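Local coordinates for protein histone acetyltransferase HPA2 and related acetyltransferases (Corynebacterium glutamicum ATCC 13032, PDB 2QEC) that probably transfers an acyl group, most likely acetyl from acetyl-CoA, to an acceptor that has not been identified, as a member of the GCN5-related N-acetyltransferase (GNAT) family, at residues T5-T10 against V65-E70; D19-A24 against L128-T133; G61-A66 against V74-W79. The protein carries 1 engineered substitution. All coordinates share one frame; numbering follows the deposited sequence.

Contact 1: T5-T10 against V65-E70. With EDO (1,2-ethanediol), chain C.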
loop_
_atom_site.group_PDB
_atom_site.type_symbol
_atom_site.label_atom_id
_atom_site.label_comp_id
_atom_site.label_asym_id
_atom_site.label_seq_id
_atom_site.Cartn_x
_atom_site.Cartn_y
_atom_site.Cartn_z
ATOM N N THR A 5 -20.496 1.376 24.033
ATOM C CA THR A 5 -19.284 1.930 24.554
ATOM C C THR A 5 -18.157 0.889 24.405
ATOM O O THR A 5 -18.383 -0.292 24.586
ATOM C CB THR A 5 -19.610 2.413 25.940
ATOM O OG1 THR A 5 -20.498 3.530 25.779
ATOM C CG2 THR A 5 -18.418 2.842 26.708
ATOM N N VAL A 6 -16.978 1.353 24.014
ATOM C CA VAL A 6 -15.888 0.462 23.658
ATOM C C VAL A 6 -14.729 0.603 24.626
ATOM O O VAL A 6 -14.290 1.699 24.913
ATOM C CB VAL A 6 -15.456 0.676 22.186
ATOM C CG1 VAL A 6 -14.301 -0.288 21.818
ATOM C CG2 VAL A 6 -16.634 0.431 21.229
ATOM N N LEU A 7 -14.249 -0.538 25.132
ATOM C CA LEU A 7 -13.110 -0.645 26.035
ATOM C C LEU A 7 -12.294 -1.912 25.742
ATOM O O LEU A 7 -12.782 -2.865 25.088
ATOM C CB LEU A 7 -13.531 -0.712 27.489
ATOM C CG LEU A 7 -14.308 0.482 28.064
ATOM C CD1 LEU A 7 -14.931 0.124 29.388
ATOM C CD2 LEU A 7 -13.418 1.665 28.255
ATOM N N PRO A 8 -11.052 -1.924 26.223
ATOM C CA PRO A 8 -10.290 -3.173 26.134
ATOM C C PRO A 8 -10.969 -4.286 26.910
ATOM O O PRO A 8 -11.623 -4.039 27.946
ATOM C CB PRO A 8 -8.922 -2.789 26.746
ATOM C CG PRO A 8 -8.834 -1.286 26.592
ATOM C CD PRO A 8 -10.241 -0.838 26.828
ATOM N N ALA A 9 -10.839 -5.509 26.381
ATOM C CA ALA A 9 -11.351 -6.705 27.031
ATOM C C ALA A 9 -10.514 -7.033 28.243
ATOM O O ALA A 9 -9.342 -6.686 28.313
ATOM C CB ALA A 9 -11.317 -7.881 26.077
ATOM N N THR A 10 -11.120 -7.762 29.171
ATOM C CA THR A 10 -10.398 -8.357 30.268
ATOM C C THR A 10 -10.521 -9.874 30.112
ATOM O O THR A 10 -11.327 -10.390 29.322
ATOM C CB THR A 10 -10.951 -7.936 31.648
ATOM O OG1 THR A 10 -12.204 -8.548 31.831
ATOM C CG2 THR A 10 -11.143 -6.468 31.736
ATOM N N VAL A 65 -13.981 -4.566 23.158
ATOM C CA VAL A 65 -15.352 -4.990 23.210
ATOM C C VAL A 65 -16.275 -3.786 23.270
ATOM O O VAL A 65 -15.950 -2.780 23.893
ATOM C CB VAL A 65 -15.700 -5.880 24.456
ATOM C CG1 VAL A 65 -15.052 -7.211 24.333
ATOM C CG2 VAL A 65 -15.300 -5.230 25.773
ATOM N N ALA A 66 -17.455 -3.962 22.679
ATOM C CA ALA A 66 -18.570 -3.025 22.748
ATOM C C ALA A 66 -19.639 -3.646 23.622
ATOM O O ALA A 66 -19.954 -4.810 23.431
ATOM C CB ALA A 66 -19.122 -2.828 21.361
ATOM N N ARG A 67 -20.226 -2.866 24.519
ATOM C CA ARG A 67 -21.268 -3.324 25.377
ATOM C C ARG A 67 -22.472 -2.456 25.140
ATOM O O ARG A 67 -22.330 -1.243 24.874
ATOM C CB ARG A 67 -20.836 -3.249 26.848
ATOM C CG ARG A 67 -19.640 -4.192 27.212
ATOM C CD ARG A 67 -19.329 -4.098 28.698
ATOM N NE ARG A 67 -18.354 -5.108 29.128
ATOM C CZ ARG A 67 -17.037 -4.926 29.163
ATOM N NH1 ARG A 67 -16.487 -3.764 28.818
ATOM N NH2 ARG A 67 -16.261 -5.922 29.560
ATOM N N ASP A 68 -23.643 -3.059 25.290
ATOM C CA ASP A 68 -24.879 -2.310 25.204
ATOM C C ASP A 68 -25.252 -1.719 26.569
ATOM O O ASP A 68 -24.501 -1.847 27.544
ATOM C CB ASP A 68 -25.976 -3.159 24.564
ATOM C CG ASP A 68 -26.381 -4.352 25.383
ATOM O OD1 ASP A 68 -26.106 -4.434 26.575
ATOM O OD2 ASP A 68 -27.038 -5.209 24.808
ATOM N N SER A 69 -26.414 -1.075 26.640
ATOM C CA SER A 69 -26.815 -0.352 27.853
ATOM C C SER A 69 -27.194 -1.315 28.957
ATOM O O SER A 69 -27.239 -0.931 30.104
ATOM C CB SER A 69 -27.981 0.603 27.553
ATOM O OG SER A 69 -29.156 -0.128 27.294
ATOM N N GLU A 70 -27.457 -2.572 28.606
ATOM C CA GLU A 70 -27.703 -3.629 29.594
ATOM C C GLU A 70 -26.389 -4.330 30.107
ATOM O O GLU A 70 -26.444 -5.241 30.922
ATOM C CB GLU A 70 -28.670 -4.639 28.990
ATOM C CG GLU A 70 -29.984 -3.985 28.476
ATOM C CD GLU A 70 -30.018 -3.688 26.930
ATOM O OE1 GLU A 70 -28.979 -3.372 26.271
ATOM O OE2 GLU A 70 -31.131 -3.774 26.362
HETATM C C1 EDO C . -6.978 -8.297 26.099
HETATM O O1 EDO C . -7.534 -7.009 26.415
HETATM C C2 EDO C . -5.601 -8.445 26.751
HETATM O O2 EDO C . -5.674 -9.349 27.855
HETATM O O HOH W 1 -17.181 -1.705 26.893
HETATM O O HOH W 2 -22.696 1.215 26.669
HETATM O O HOH W 3 -13.664 -4.306 29.444
#

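Contact 2: D19-A24 against L128-T133. With EDO (1,2-ethanediol), chain D; EDO (1,2-ethanediol), chain G.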
loop_
_atom_site.group_PDB
_atom_site.type_symbol
_atom_site.label_atom_id
_atom_site.label_comp_id
_atom_site.label_asym_id
_atom_site.label_seq_id
_atom_site.Cartn_x
_atom_site.Cartn_y
_atom_site.Cartn_z
ATOM N N ASP A 19 -17.726 -16.653 21.912
ATOM C CA ASP A 19 -19.128 -16.881 21.541
ATOM C C ASP A 19 -19.572 -15.914 20.465
ATOM O O ASP A 19 -20.282 -16.297 19.523
ATOM C CB ASP A 19 -20.088 -16.683 22.706
ATOM C CG ASP A 19 -20.020 -17.782 23.734
ATOM O OD1 ASP A 19 -19.480 -18.874 23.455
ATOM O OD2 ASP A 19 -20.500 -17.521 24.845
ATOM N N VAL A 20 -19.212 -14.650 20.628
ATOM C CA VAL A 20 -19.580 -13.601 19.635
ATOM C C VAL A 20 -18.904 -13.796 18.251
ATOM O O VAL A 20 -19.541 -13.683 17.191
ATOM C CB VAL A 20 -19.308 -12.172 20.182
ATOM C CG1 VAL A 20 -19.552 -11.149 19.134
ATOM C CG2 VAL A 20 -20.264 -11.874 21.376
ATOM N N LEU A 21 -17.620 -14.103 18.257
ATOM C CA LEU A 21 -16.905 -14.421 17.024
ATOM C C LEU A 21 -17.517 -15.614 16.275
ATOM O O LEU A 21 -17.680 -15.590 15.062
ATOM C CB LEU A 21 -15.435 -14.681 17.353
ATOM C CG LEU A 21 -14.647 -13.442 17.790
ATOM C CD1 LEU A 21 -13.350 -13.812 18.540
ATOM C CD2 LEU A 21 -14.379 -12.569 16.637
ATOM N N VAL A 22 -17.815 -16.669 17.014
ATOM C CA VAL A 22 -18.380 -17.882 16.438
ATOM C C VAL A 22 -19.753 -17.591 15.821
ATOM O O VAL A 22 -20.041 -18.040 14.713
ATOM C CB VAL A 22 -18.482 -18.996 17.498
ATOM C CG1 VAL A 22 -19.283 -20.182 16.963
ATOM C CG2 VAL A 22 -17.080 -19.438 17.945
ATOM N N GLU A 23 -20.607 -16.869 16.546
ATOM C CA GLU A 23 -21.936 -16.548 16.048
ATOM C C GLU A 23 -21.783 -15.726 14.803
ATOM O O GLU A 23 -22.455 -15.974 13.826
ATOM C CB GLU A 23 -22.762 -15.799 17.093
ATOM C CG GLU A 23 -24.192 -15.525 16.651
ATOM C CD GLU A 23 -24.875 -14.478 17.491
ATOM O OE1 GLU A 23 -24.574 -13.290 17.290
ATOM O OE2 GLU A 23 -25.728 -14.830 18.329
ATOM N N ALA A 24 -20.874 -14.761 14.807
ATOM C CA ALA A 24 -20.731 -13.900 13.663
ATOM C C ALA A 24 -20.208 -14.699 12.449
ATOM O O ALA A 24 -20.645 -14.496 11.329
ATOM C CB ALA A 24 -19.811 -12.733 13.981
ATOM N N LEU A 128 -6.534 -4.446 11.368
ATOM C CA LEU A 128 -7.842 -4.851 11.850
ATOM C C LEU A 128 -8.162 -6.201 11.260
ATOM O O LEU A 128 -8.494 -6.288 10.070
ATOM C CB LEU A 128 -8.891 -3.819 11.458
ATOM C CG LEU A 128 -10.313 -4.230 11.864
ATOM C CD1 LEU A 128 -10.379 -4.533 13.355
ATOM C CD2 LEU A 128 -11.273 -3.147 11.437
ATOM N N TYR A 129 -8.048 -7.237 12.098
ATOM C CA TYR A 129 -8.187 -8.643 11.715
ATOM C C TYR A 129 -9.636 -8.985 11.552
ATOM O O TYR A 129 -10.071 -9.520 10.505
ATOM C CB TYR A 129 -7.482 -9.570 12.715
ATOM C CG TYR A 129 -7.875 -11.039 12.668
ATOM C CD1 TYR A 129 -7.825 -11.779 11.482
ATOM C CD2 TYR A 129 -8.303 -11.699 13.802
ATOM C CE1 TYR A 129 -8.209 -13.153 11.463
ATOM C CE2 TYR A 129 -8.669 -13.031 13.766
ATOM C CZ TYR A 129 -8.622 -13.743 12.581
ATOM O OH TYR A 129 -8.986 -15.083 12.587
ATOM N N THR A 130 -10.427 -8.680 12.578
ATOM C CA THR A 130 -11.804 -9.002 12.518
ATOM C C THR A 130 -12.623 -8.037 13.386
ATOM O O THR A 130 -12.142 -7.542 14.429
ATOM C CB THR A 130 -11.993 -10.488 12.901
ATOM O OG1 THR A 130 -13.240 -10.956 12.403
ATOM C CG2 THR A 130 -11.891 -10.690 14.386
ATOM N N VAL A 131 -13.840 -7.774 12.920
ATOM C CA VAL A 131 -14.857 -7.040 13.675
ATOM C C VAL A 131 -16.141 -7.820 13.588
ATOM O O VAL A 131 -16.597 -8.193 12.512
ATOM C CB VAL A 131 -14.960 -5.531 13.200
ATOM C CG1 VAL A 131 -15.178 -5.435 11.725
ATOM C CG2 VAL A 131 -16.098 -4.790 13.925
ATOM N N ALA A 132 -16.717 -8.164 14.745
ATOM C CA ALA A 132 -17.873 -8.967 14.796
ATOM C C ALA A 132 -18.897 -8.330 15.700
ATOM O O ALA A 132 -18.536 -7.761 16.738
ATOM C CB ALA A 132 -17.497 -10.346 15.336
ATOM N N THR A 133 -20.151 -8.446 15.289
ATOM C CA THR A 133 -21.328 -7.903 15.973
ATOM C C THR A 133 -22.249 -9.054 16.285
ATOM O O THR A 133 -22.480 -9.903 15.420
ATOM C CB THR A 133 -22.097 -6.928 15.032
ATOM O OG1 THR A 133 -21.251 -5.805 14.748
ATOM C CG2 THR A 133 -23.395 -6.411 15.639
HETATM C C1 EDO D . -12.875 -5.955 8.856
HETATM O O1 EDO D . -12.267 -6.128 7.578
HETATM C C2 EDO D . -12.610 -7.177 9.736
HETATM O O2 EDO D . -13.789 -8.010 9.900
HETATM C C1 EDO G . -19.077 -4.054 11.356
HETATM O O1 EDO G . -18.261 -3.377 10.374
HETATM C C2 EDO G . -19.157 -5.580 11.172
HETATM O O2 EDO G . -19.673 -6.251 12.348
#

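Contact 3: G61-A66 against V74-W79. With EDO (1,2-ethanediol), chain H.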
loop_
_atom_site.group_PDB
_atom_site.type_symbol
_atom_site.label_atom_id
_atom_site.label_comp_id
_atom_site.label_asym_id
_atom_site.label_seq_id
_atom_site.Cartn_x
_atom_site.Cartn_y
_atom_site.Cartn_z
ATOM N N GLY A 61 -1.528 -7.972 21.007
ATOM C CA GLY A 61 -2.411 -7.161 20.197
ATOM C C GLY A 61 -3.341 -6.314 21.035
ATOM O O GLY A 61 -3.016 -5.927 22.155
ATOM N N ASN A 62 -4.481 -5.983 20.450
ATOM C CA ASN A 62 -5.607 -5.344 21.166
ATOM C C ASN A 62 -6.918 -6.054 20.874
ATOM O O ASN A 62 -7.280 -6.287 19.725
ATOM C CB ASN A 62 -5.756 -3.858 20.773
ATOM C CG ASN A 62 -4.658 -2.959 21.370
ATOM O OD1 ASN A 62 -3.614 -2.815 20.789
ATOM N ND2 ASN A 62 -4.922 -2.369 22.565
ATOM N N ILE A 63 -7.687 -6.290 21.939
ATOM C CA ILE A 63 -9.026 -6.813 21.868
ATOM C C ILE A 63 -9.952 -5.772 22.469
ATOM O O ILE A 63 -9.801 -5.398 23.637
ATOM C CB ILE A 63 -9.143 -8.132 22.664
ATOM C CG1 ILE A 63 -8.084 -9.134 22.189
ATOM C CG2 ILE A 63 -10.565 -8.719 22.560
ATOM C CD1 ILE A 63 -7.968 -10.371 23.141
ATOM N N ASP A 64 -10.837 -5.242 21.635
ATOM C CA ASP A 64 -11.832 -4.252 22.065
ATOM C C ASP A 64 -13.190 -4.927 22.151
ATOM O O ASP A 64 -13.532 -5.774 21.314
ATOM C CB ASP A 64 -11.883 -3.096 21.075
ATOM C CG ASP A 64 -10.613 -2.269 21.056
ATOM O OD1 ASP A 64 -9.837 -2.284 22.058
ATOM O OD2 ASP A 64 -10.444 -1.537 20.050
ATOM N N VAL A 65 -13.981 -4.566 23.158
ATOM C CA VAL A 65 -15.352 -4.990 23.210
ATOM C C VAL A 65 -16.275 -3.786 23.270
ATOM O O VAL A 65 -15.950 -2.780 23.893
ATOM C CB VAL A 65 -15.700 -5.880 24.456
ATOM C CG1 VAL A 65 -15.052 -7.211 24.333
ATOM C CG2 VAL A 65 -15.300 -5.230 25.773
ATOM N N ALA A 66 -17.455 -3.962 22.679
ATOM C CA ALA A 66 -18.570 -3.025 22.748
ATOM C C ALA A 66 -19.639 -3.646 23.622
ATOM O O ALA A 66 -19.954 -4.810 23.431
ATOM C CB ALA A 66 -19.122 -2.828 21.361
ATOM N N VAL A 74 -21.668 -6.986 22.905
ATOM C CA VAL A 74 -22.411 -7.095 21.646
ATOM C C VAL A 74 -21.516 -6.980 20.403
ATOM O O VAL A 74 -21.976 -7.141 19.276
ATOM C CB VAL A 74 -23.555 -6.030 21.561
ATOM C CG1 VAL A 74 -24.655 -6.387 22.517
ATOM C CG2 VAL A 74 -23.051 -4.620 21.809
ATOM N N GLY A 75 -20.243 -6.741 20.620
ATOM C CA GLY A 75 -19.283 -6.722 19.515
ATOM C C GLY A 75 -17.875 -6.834 20.019
ATOM O O GLY A 75 -17.592 -6.560 21.195
ATOM N N VAL A 76 -17.009 -7.262 19.116
ATOM C CA VAL A 76 -15.600 -7.423 19.399
ATOM C C VAL A 76 -14.790 -7.075 18.149
ATOM O O VAL A 76 -15.221 -7.324 17.008
ATOM C CB VAL A 76 -15.270 -8.851 19.967
ATOM C CG1 VAL A 76 -15.540 -9.976 18.956
ATOM C CG2 VAL A 76 -13.841 -8.928 20.497
ATOM N N ALA A 77 -13.628 -6.449 18.375
ATOM C CA ALA A 77 -12.629 -6.210 17.333
ATOM C C ALA A 77 -11.225 -6.693 17.776
ATOM O O ALA A 77 -10.784 -6.473 18.930
ATOM C CB ALA A 77 -12.619 -4.756 16.931
ATOM N N LEU A 78 -10.502 -7.312 16.831
ATOM C CA LEU A 78 -9.148 -7.846 17.066
ATOM C C LEU A 78 -8.200 -7.095 16.165
ATOM O O LEU A 78 -8.425 -7.051 14.976
ATOM C CB LEU A 78 -9.086 -9.334 16.756
ATOM C CG LEU A 78 -10.104 -10.203 17.576
ATOM C CD1 LEU A 78 -9.985 -11.657 17.150
ATOM C CD2 LEU A 78 -9.822 -10.185 19.028
ATOM N N TRP A 79 -7.203 -6.482 16.794
ATOM C CA TRP A 79 -6.202 -5.645 16.152
ATOM C C TRP A 79 -4.781 -6.149 16.461
ATOM O O TRP A 79 -4.472 -6.554 17.608
ATOM C CB TRP A 79 -6.345 -4.244 16.714
ATOM C CG TRP A 79 -7.635 -3.503 16.447
ATOM C CD1 TRP A 79 -8.811 -3.595 17.154
ATOM C CD2 TRP A 79 -7.831 -2.483 15.477
ATOM N NE1 TRP A 79 -9.720 -2.715 16.656
ATOM C CE2 TRP A 79 -9.140 -2.006 15.632
ATOM C CE3 TRP A 79 -7.014 -1.911 14.498
ATOM C CZ2 TRP A 79 -9.671 -1.028 14.810
ATOM C CZ3 TRP A 79 -7.528 -0.916 13.694
ATOM C CH2 TRP A 79 -8.850 -0.473 13.870
HETATM C C1 EDO H . -7.614 -3.705 23.743
HETATM O O1 EDO H . -7.543 -2.339 23.471
HETATM C C2 EDO H . -6.440 -4.301 24.485
HETATM O O2 EDO H . -6.630 -5.712 24.555
HETATM O O HOH W 4 -11.956 -1.655 17.970
#

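Contact 1: T5-T10 against V65-E70
Arg67 lays an extended side chain beside strand 5-8 and reaches that strand's backbone through water. Arg67 NH1 donates to water 1 at 2.9 Å, and water 1 in turn donates a hydrogen bond to Thr5 O at 3.0 Å. A second water links NH1 to Pro8 O, although its distance from that carbonyl is too short to be trusted. A turn at the last torsion of Arg67 (chi4 91°) sets the guanidinium flat over Val65, whose CG2 stands 3.4 Å above its plane, toward the rim. Leu7 CD1 comes obliquely to Arg67 NH1 at 4.2 Å, and NH2 has a salt bridge to Asp13. Beneath these side chains runs an antiparallel ladder. Its shortest bond is Val65 N to Leu7 O (2.8 Å, nearly straight at 173°), while Thr5 N to Arg67 O at 3.3 Å is weak. On the sheet's other face Val6 CG2 meets Ala66 CB at 4.1 Å; these small apolar residues suit a place beneath helix 142-154. The chemistry implies an edge strand held chiefly by its backbone; arginine suits this margin because it joins an apolar stem to a charged end that pairs with Asp13 and donates to water through NH1.

Contact 2: D19-A24 against L128-T133
Helix 14-25 lies across strand 126-133 of the central GNAT sheet, segments 19-24 and 128-133 running at close to a right angle (87°), and the two meet most tightly where Ala24 CB touches Ala132 CB at 3.6 Å. With a methyl on each side, the backbones can approach until the CA atoms of Ala24 and Ala132 are 5.8 Å apart. Leu21, nearly one turn back along the helix, reaches the strand with its end. Its CG is anti to the carbonyl carbon (chi1 -69°), which carries Leu21 CD2 toward the strand, where it lies 3.8 Å from Thr130 CG2 and 4.0 Å from Ala132 CB. Thr130 thus offers its methyl to the helix. Val20 adds a looser contact, CG1 to Ala132 CB at 4.4 Å, and no hydrogen bond joins the two segments.

The strand is irregular here: Tyr129 and Thr130 both face Leu78 of the neighbouring strand, a classic beta bulge. In GNAT enzymes a bulge in the corresponding strand helps form the cleft that receives the cofactor's pantetheine arm. Consistent with such a site, Val131 N makes a weak bond of 3.0 Å to O2 of a 1,2-ethanediol probably left from crystallisation. Val131 points away from helix 14-25 and packs on Leu146 of helix 142-154. At the helix's exposed flank, Glu23 sends OE1 beyond the contact to the backbone N of Ser135, a use that suits a long acidic side chain beside a loop.

Contact 3: G61-A66 against V74-W79
The Asp64 carboxylate and the Trp79 indole lie on the same sheet face and cross with their planes 50° apart. Asp64 OD2 and Trp79 NE1, 3.7 Å from each other, are joined by water 4, which donates to Asp64 OD2 at 2.6 Å and accepts from Trp79 NE1 at 2.8 Å. Arg153 of helix 142-154 joins the cluster, with a salt bridge to OD1 and a cation-pi contact with the indole, so the buried carboxylate has a positive partner that probably favours its charged form. O1 of a 1,2-ethanediol, probably from crystallisation, bridges Asn62 ND2 and Asp64 OD1. Asn62 O comes to the indole's edge and accepts the backbone N-H of Trp79.

These residues belong to the hairpin of strands 61-67 and 73-80, paired antiparallel as the second and third strands of the sheet. Toward its turn, Val74 and Gly75 both face Ala66 in a classic beta bulge: Ala66 O takes Val74 N at 2.8 Å and, weakly, Gly75 N at 3.4 Å.

On the opposite face the two segments present only apolar side chains. Ile63 and Leu78 run side by side, CG1 to CD2 at 3.8 Å. Beta-branched Ile63, Val65 and Val76 suit extended strands, and all pack on Ile17 of helix 14-25.

In the fold
Strand 61-67 serves two contacts: contact 1 pairs one of its sides with the edge strand 5-8, contact 3 pairs the other with strand 73-80, and they share Val65 and Ala66. Strand 73-80 in turn borders strand 126-133, so contact 2 lies one strand further in, where Ala132 N probably bonds to Val76 O. Contact 3 is buried and combines a backbone ladder, bulged at one end, with a buried polar cluster. Contact 1, partly exposed at the sheet margin, adds water bridges and a partly exposed arginine to its ladder. Contact 2, partly buried, lays a helix on a sheet face by apolar touch, with no hydrogen bond between its segments; through Ile17 helix 14-25 also meets Val65 and Ala9 of contact 1 and the Ile63-Val76 face of contact 3.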